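Local coordinates for GrgF (Penicillium sp. sh18, PDB 6LZH), which probably acts as a polyketide transferase in gregatin A biosynthesis, using an alpha/beta hydrolase fold in the Claisen-type condensation that joins two polyketide chains, at residues Ala190-Ala195 with Lys267-Trp272; Ala138-Ser143 with Val241-Glu246. All coordinates share one frame; numbering follows the deposited sequence.

Contact 1 of 2, residues Ala190-Ala195 with Lys267-Trp272; sequences AEMMPA and KGHLDW
Met192 reaches from its helix to the rim of the His269 imidazole, where SD lies 3.4 Å from His269 CD2. The sulfur sits near the ring plane, 4.5 Å from the centroid and 83° off the normal, which makes this a Met-aromatic contact at the edge, with no stacking on a face. Met192 has CG anti to its carbonyl carbon, and the bend at chi2 brings SD to the ring; a further bend at chi3 sets where CE points. His269 carries its ring with CG anti to the backbone N (chi1 -171°), which swings the CD2 edge to the sulfur while ND1 hydrogen-bonds to Asp240. Met192 SD also meets the methyl Leu270 CD1 at 4.3 Å, a looser apolar touch. The histidine loop is braced from within: Gly268 N donates to Asp271 OD1 over 2.7 Å, on the syn side of the carboxylate but 25° out of its plane, and Trp272 NE1 makes a weak bond to His269 O. His269 is an active-site residue, in a Cys-His-Asp triad with Cys115 and Asp240, so Met192 lines one edge of the catalytic histidine. In the fold, helix 187-198 meets the loop leading from the outermost strand 259-264 to helix 277-292.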
loop_
_atom_site.group_PDB
_atom_site.type_symbol
_atom_site.label_atom_id
_atom_site.label_comp_id
_atom_site.label_asym_id
_atom_site.label_seq_id
_atom_site.Cartn_x
_atom_site.Cartn_y
_atom_site.Cartn_z
ATOM N N ALA A 190 -17.690 -7.006 14.188
ATOM C CA ALA A 190 -18.497 -7.181 15.388
ATOM C C ALA A 190 -19.887 -7.713 15.055
ATOM O O ALA A 190 -20.510 -8.381 15.892
ATOM C CB ALA A 190 -18.583 -5.854 16.141
ATOM N N GLU A 191 -20.387 -7.428 13.847
ATOM C CA GLU A 191 -21.692 -7.936 13.425
ATOM C C GLU A 191 -21.620 -9.395 13.006
ATOM O O GLU A 191 -22.551 -10.165 13.263
ATOM C CB GLU A 191 -22.232 -7.114 12.256
ATOM C CG GLU A 191 -23.181 -6.014 12.644
ATOM C CD GLU A 191 -23.354 -5.003 11.531
ATOM O OE1 GLU A 191 -23.687 -3.838 11.833
ATOM O OE2 GLU A 191 -23.147 -5.381 10.356
ATOM N N MET A 192 -20.546 -9.784 12.325
ATOM C CA MET A 192 -20.456 -11.147 11.817
ATOM C C MET A 192 -20.106 -12.138 12.917
ATOM O O MET A 192 -20.612 -13.267 12.912
ATOM C CB MET A 192 -19.432 -11.215 10.685
ATOM C CG MET A 192 -19.862 -10.429 9.458
ATOM S SD MET A 192 -21.173 -11.293 8.563
ATOM C CE MET A 192 -22.644 -10.492 9.214
ATOM N N MET A 193 -19.258 -11.732 13.865
ATOM C CA MET A 193 -18.732 -12.656 14.872
ATOM C C MET A 193 -19.819 -13.435 15.612
ATOM O O MET A 193 -19.717 -14.672 15.682
ATOM C CB MET A 193 -17.825 -11.880 15.844
ATOM C CG MET A 193 -17.656 -12.529 17.225
ATOM S SD MET A 193 -16.708 -11.504 18.383
ATOM C CE MET A 193 -17.878 -10.195 18.744
ATOM N N PRO A 194 -20.873 -12.814 16.156
ATOM C CA PRO A 194 -21.875 -13.618 16.876
ATOM C C PRO A 194 -22.616 -14.607 15.987
ATOM O O PRO A 194 -22.926 -15.710 16.443
ATOM C CB PRO A 194 -22.816 -12.556 17.456
ATOM C CG PRO A 194 -22.020 -11.310 17.479
ATOM C CD PRO A 194 -21.186 -11.380 16.252
ATOM N N ALA A 195 -22.903 -14.257 14.727
ATOM C CA ALA A 195 -23.581 -15.212 13.851
ATOM C C ALA A 195 -22.672 -16.388 13.527
ATOM O O ALA A 195 -23.114 -17.543 13.526
ATOM C CB ALA A 195 -24.051 -14.535 12.562
ATOM N N LYS A 267 -31.121 -11.487 0.079
ATOM C CA LYS A 267 -30.092 -12.052 0.936
ATOM C C LYS A 267 -29.189 -10.965 1.489
ATOM O O LYS A 267 -28.938 -9.944 0.836
ATOM C CB LYS A 267 -29.251 -13.082 0.176
ATOM C CG LYS A 267 -30.075 -14.203 -0.466
ATOM C CD LYS A 267 -30.942 -14.916 0.564
ATOM C CE LYS A 267 -31.751 -16.023 -0.094
ATOM N NZ LYS A 267 -32.578 -16.760 0.905
ATOM N N GLY A 268 -28.705 -11.206 2.708
ATOM C CA GLY A 268 -27.713 -10.368 3.344
ATOM C C GLY A 268 -26.316 -10.925 3.162
ATOM O O GLY A 268 -26.061 -11.765 2.291
ATOM N N HIS A 269 -25.404 -10.479 4.036
ATOM C CA HIS A 269 -23.977 -10.714 3.831
ATOM C C HIS A 269 -23.623 -12.187 3.910
ATOM O O HIS A 269 -22.705 -12.646 3.223
ATOM C CB HIS A 269 -23.149 -9.956 4.866
ATOM C CG HIS A 269 -21.681 -9.982 4.578
ATOM N ND1 HIS A 269 -21.144 -9.489 3.406
ATOM C CD2 HIS A 269 -20.639 -10.457 5.302
ATOM C CE1 HIS A 269 -19.834 -9.660 3.422
ATOM N NE2 HIS A 269 -19.500 -10.230 4.568
ATOM N N LEU A 270 -24.313 -12.925 4.761
ATOM C CA LEU A 270 -24.016 -14.318 5.050
ATOM C C LEU A 270 -25.179 -15.253 4.802
ATOM O O LEU A 270 -24.958 -16.400 4.401
ATOM C CB LEU A 270 -23.611 -14.461 6.522
ATOM C CG LEU A 270 -22.492 -15.422 6.883
ATOM C CD1 LEU A 270 -21.216 -14.882 6.283
ATOM C CD2 LEU A 270 -22.390 -15.530 8.409
ATOM N N ASP A 271 -26.414 -14.805 5.049
ATOM C CA ASP A 271 -27.549 -15.720 5.065
ATOM C C ASP A 271 -27.862 -16.306 3.698
ATOM O O ASP A 271 -28.710 -17.208 3.604
ATOM C CB ASP A 271 -28.786 -15.032 5.660
ATOM C CG ASP A 271 -29.145 -13.731 4.966
ATOM O OD1 ASP A 271 -29.134 -13.686 3.712
ATOM O OD2 ASP A 271 -29.476 -12.759 5.684
ATOM N N TRP A 272 -27.185 -15.859 2.639
ATOM C CA TRP A 272 -27.339 -16.565 1.373
ATOM C C TRP A 272 -26.865 -18.015 1.467
ATOM O O TRP A 272 -27.235 -18.827 0.613
ATOM C CB TRP A 272 -26.595 -15.820 0.251
ATOM C CG TRP A 272 -25.147 -15.657 0.513
ATOM C CD1 TRP A 272 -24.534 -14.581 1.089
ATOM C CD2 TRP A 272 -24.110 -16.604 0.223
ATOM N NE1 TRP A 272 -23.181 -14.806 1.184
ATOM C CE2 TRP A 272 -22.898 -16.040 0.655
ATOM C CE3 TRP A 272 -24.094 -17.876 -0.356
ATOM C CZ2 TRP A 272 -21.670 -16.708 0.525
ATOM C CZ3 TRP A 272 -22.872 -18.537 -0.484
ATOM C CH2 TRP A 272 -21.687 -17.949 -0.053
#

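Contact 2 of 2, residues Ala138-Ser143 with Val241-Glu246; sequences APLIDS and VSCPTE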
loop_
_atom_site.group_PDB
_atom_site.type_symbol
_atom_site.label_atom_id
_atom_site.label_comp_id
_atom_site.label_asym_id
_atom_site.label_seq_id
_atom_site.Cartn_x
_atom_site.Cartn_y
_atom_site.Cartn_z
ATOM N N ALA A 138 -19.778 -10.773 -2.245
ATOM C CA ALA A 138 -20.014 -9.798 -1.197
ATOM C C ALA A 138 -18.723 -9.098 -0.761
ATOM O O ALA A 138 -18.398 -9.105 0.436
ATOM C CB ALA A 138 -20.708 -10.465 -0.011
ATOM N N PRO A 139 -17.966 -8.482 -1.682
ATOM C CA PRO A 139 -16.651 -7.942 -1.306
ATOM C C PRO A 139 -16.747 -6.793 -0.320
ATOM O O PRO A 139 -17.643 -5.949 -0.398
ATOM C CB PRO A 139 -16.063 -7.469 -2.637
ATOM C CG PRO A 139 -17.263 -7.205 -3.522
ATOM C CD PRO A 139 -18.225 -8.331 -3.129
ATOM N N LEU A 140 -15.797 -6.766 0.616
ATOM C CA LEU A 140 -15.679 -5.656 1.561
ATOM C C LEU A 140 -14.928 -4.531 0.858
ATOM O O LEU A 140 -13.787 -4.722 0.432
ATOM C CB LEU A 140 -14.946 -6.117 2.823
ATOM C CG LEU A 140 -14.427 -5.159 3.903
ATOM C CD1 LEU A 140 -15.400 -4.031 4.180
ATOM C CD2 LEU A 140 -14.190 -5.966 5.174
ATOM N N ILE A 141 -15.580 -3.385 0.685
ATOM C CA ILE A 141 -15.030 -2.307 -0.135
ATOM C C ILE A 141 -14.342 -1.243 0.717
ATOM O O ILE A 141 -13.284 -0.729 0.342
ATOM C CB ILE A 141 -16.133 -1.676 -1.018
ATOM C CG1 ILE A 141 -16.716 -2.697 -1.998
ATOM C CG2 ILE A 141 -15.600 -0.470 -1.776
ATOM C CD1 ILE A 141 -15.677 -3.487 -2.778
ATOM N N ASP A 142 -14.925 -0.876 1.859
ATOM C CA ASP A 142 -14.387 0.231 2.639
ATOM C C ASP A 142 -14.365 -0.128 4.114
ATOM O O ASP A 142 -15.397 -0.505 4.676
ATOM C CB ASP A 142 -15.213 1.506 2.415
ATOM C CG ASP A 142 -14.629 2.713 3.125
ATOM O OD1 ASP A 142 -13.385 2.886 3.094
ATOM O OD2 ASP A 142 -15.418 3.491 3.703
ATOM N N SER A 143 -13.189 0.001 4.729
ATOM C CA SER A 143 -12.994 -0.201 6.158
ATOM C C SER A 143 -12.864 1.104 6.929
ATOM O O SER A 143 -12.622 1.062 8.141
ATOM C CB SER A 143 -11.742 -1.054 6.409
ATOM O OG SER A 143 -12.066 -2.427 6.505
ATOM N N VAL A 241 -26.053 -5.499 4.736
ATOM C CA VAL A 241 -25.863 -4.369 5.632
ATOM C C VAL A 241 -24.517 -4.414 6.342
ATOM O O VAL A 241 -24.140 -3.427 6.994
ATOM C CB VAL A 241 -27.021 -4.279 6.652
ATOM C CG1 VAL A 241 -28.317 -3.943 5.914
ATOM C CG2 VAL A 241 -27.176 -5.581 7.421
ATOM N N SER A 242 -23.763 -5.504 6.200
ATOM C CA SER A 242 -22.429 -5.669 6.766
ATOM C C SER A 242 -21.350 -5.117 5.834
ATOM O O SER A 242 -20.508 -4.319 6.254
ATOM C CB SER A 242 -22.168 -7.149 7.067
ATOM O OG SER A 242 -23.149 -7.651 7.961
ATOM N N CYS A 243 -21.357 -5.554 4.572
ATOM C CA CYS A 243 -20.597 -4.948 3.484
ATOM C C CYS A 243 -21.632 -4.244 2.623
ATOM O O CYS A 243 -22.182 -4.859 1.700
ATOM C CB CYS A 243 -19.854 -5.992 2.647
ATOM S SG CYS A 243 -18.473 -6.798 3.411
ATOM N N PRO A 244 -21.930 -2.944 2.875
ATOM C CA PRO A 244 -23.072 -2.281 2.218
ATOM C C PRO A 244 -23.205 -2.583 0.728
ATOM O O PRO A 244 -22.262 -2.407 -0.043
ATOM C CB PRO A 244 -22.783 -0.796 2.464
ATOM C CG PRO A 244 -22.094 -0.792 3.823
ATOM C CD PRO A 244 -21.253 -2.060 3.844
ATOM N N THR A 245 -24.378 -3.068 0.332
ATOM C CA THR A 245 -24.662 -3.284 -1.088
ATOM C C THR A 245 -24.311 -2.054 -1.922
ATOM O O THR A 245 -23.777 -2.178 -3.033
ATOM C CB THR A 245 -26.139 -3.669 -1.256
ATOM O OG1 THR A 245 -26.401 -4.883 -0.535
ATOM C CG2 THR A 245 -26.511 -3.865 -2.736
ATOM N N GLU A 246 -24.580 -0.849 -1.397
ATOM C CA GLU A 246 -24.237 0.351 -2.151
ATOM C C GLU A 246 -22.742 0.423 -2.418
ATOM O O GLU A 246 -22.328 0.799 -3.518
ATOM C CB GLU A 246 -24.686 1.605 -1.412
ATOM C CG GLU A 246 -26.171 1.860 -1.464
ATOM C CD GLU A 246 -26.553 2.982 -0.517
ATOM O OE1 GLU A 246 -26.129 2.932 0.655
ATOM O OE2 GLU A 246 -27.251 3.916 -0.950
#
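Cys243 points its side chain at the loop that follows strand 133-137, and SG, held anti to its own carbonyl carbon (chi1 -71°), comes to rest against Leu140, 3.5 Å from CA and 3.6 Å from CB. The thiol therefore packs on the root of the leucine, while CG and its two methyls, CG being anti to the backbone N (chi1 168°), lie farther from the sulfur. Cys243 CB lies beside the peptide of the opposing loop, 3.8 Å from Pro139 O. Ala138 O stands at the same distance, 3.8 Å, from Cys243 SG. All four residues are buried, and this is the tight part of the interface, at the C-terminal ends of neighbouring strands 133-137 and 232-237, immediately beside the triad.

Away from the cysteine the two segments part. Asp142 and Glu246 are exposed, and Asp142 OD1 turns to Thr144 within its own loop. Pro244, also exposed, takes the N-cap position ahead of helix 245-254.

Polar anchors come from the surroundings: Cys243 N donates to the active-site Asp240, Leu140 O accepts from Asn119 ND2, and the backbone of Leu140 pairs with that of Cys115. Between the segments themselves a thiol meets carbon and carbonyl groups by van der Waals contact. Such chemistry gives close packing without directional bonds, so the mutual orientation of the loops probably rests on those outside hydrogen bonds.

Contact 2 is the core one, with all its touching residues buried, whereas contact 1 is only partly buried, its methionine and leucine both partly exposed. They share no segment but meet at the active site: His269 CE1 of contact 1 packs on Cys243 SG and Ala138 O of contact 2, and Glu191 OE2 probably makes a weak hydrogen bond with Ser242 OG. A sulfur features in each, a thioether at an imidazole edge in 190-195 with 267-272, a thiol against backbone and leucine in 138-143 with 241-246. Contact 1 joins a helix to the histidine loop; contact 2 joins two loops that follow adjacent strands of the central sheet.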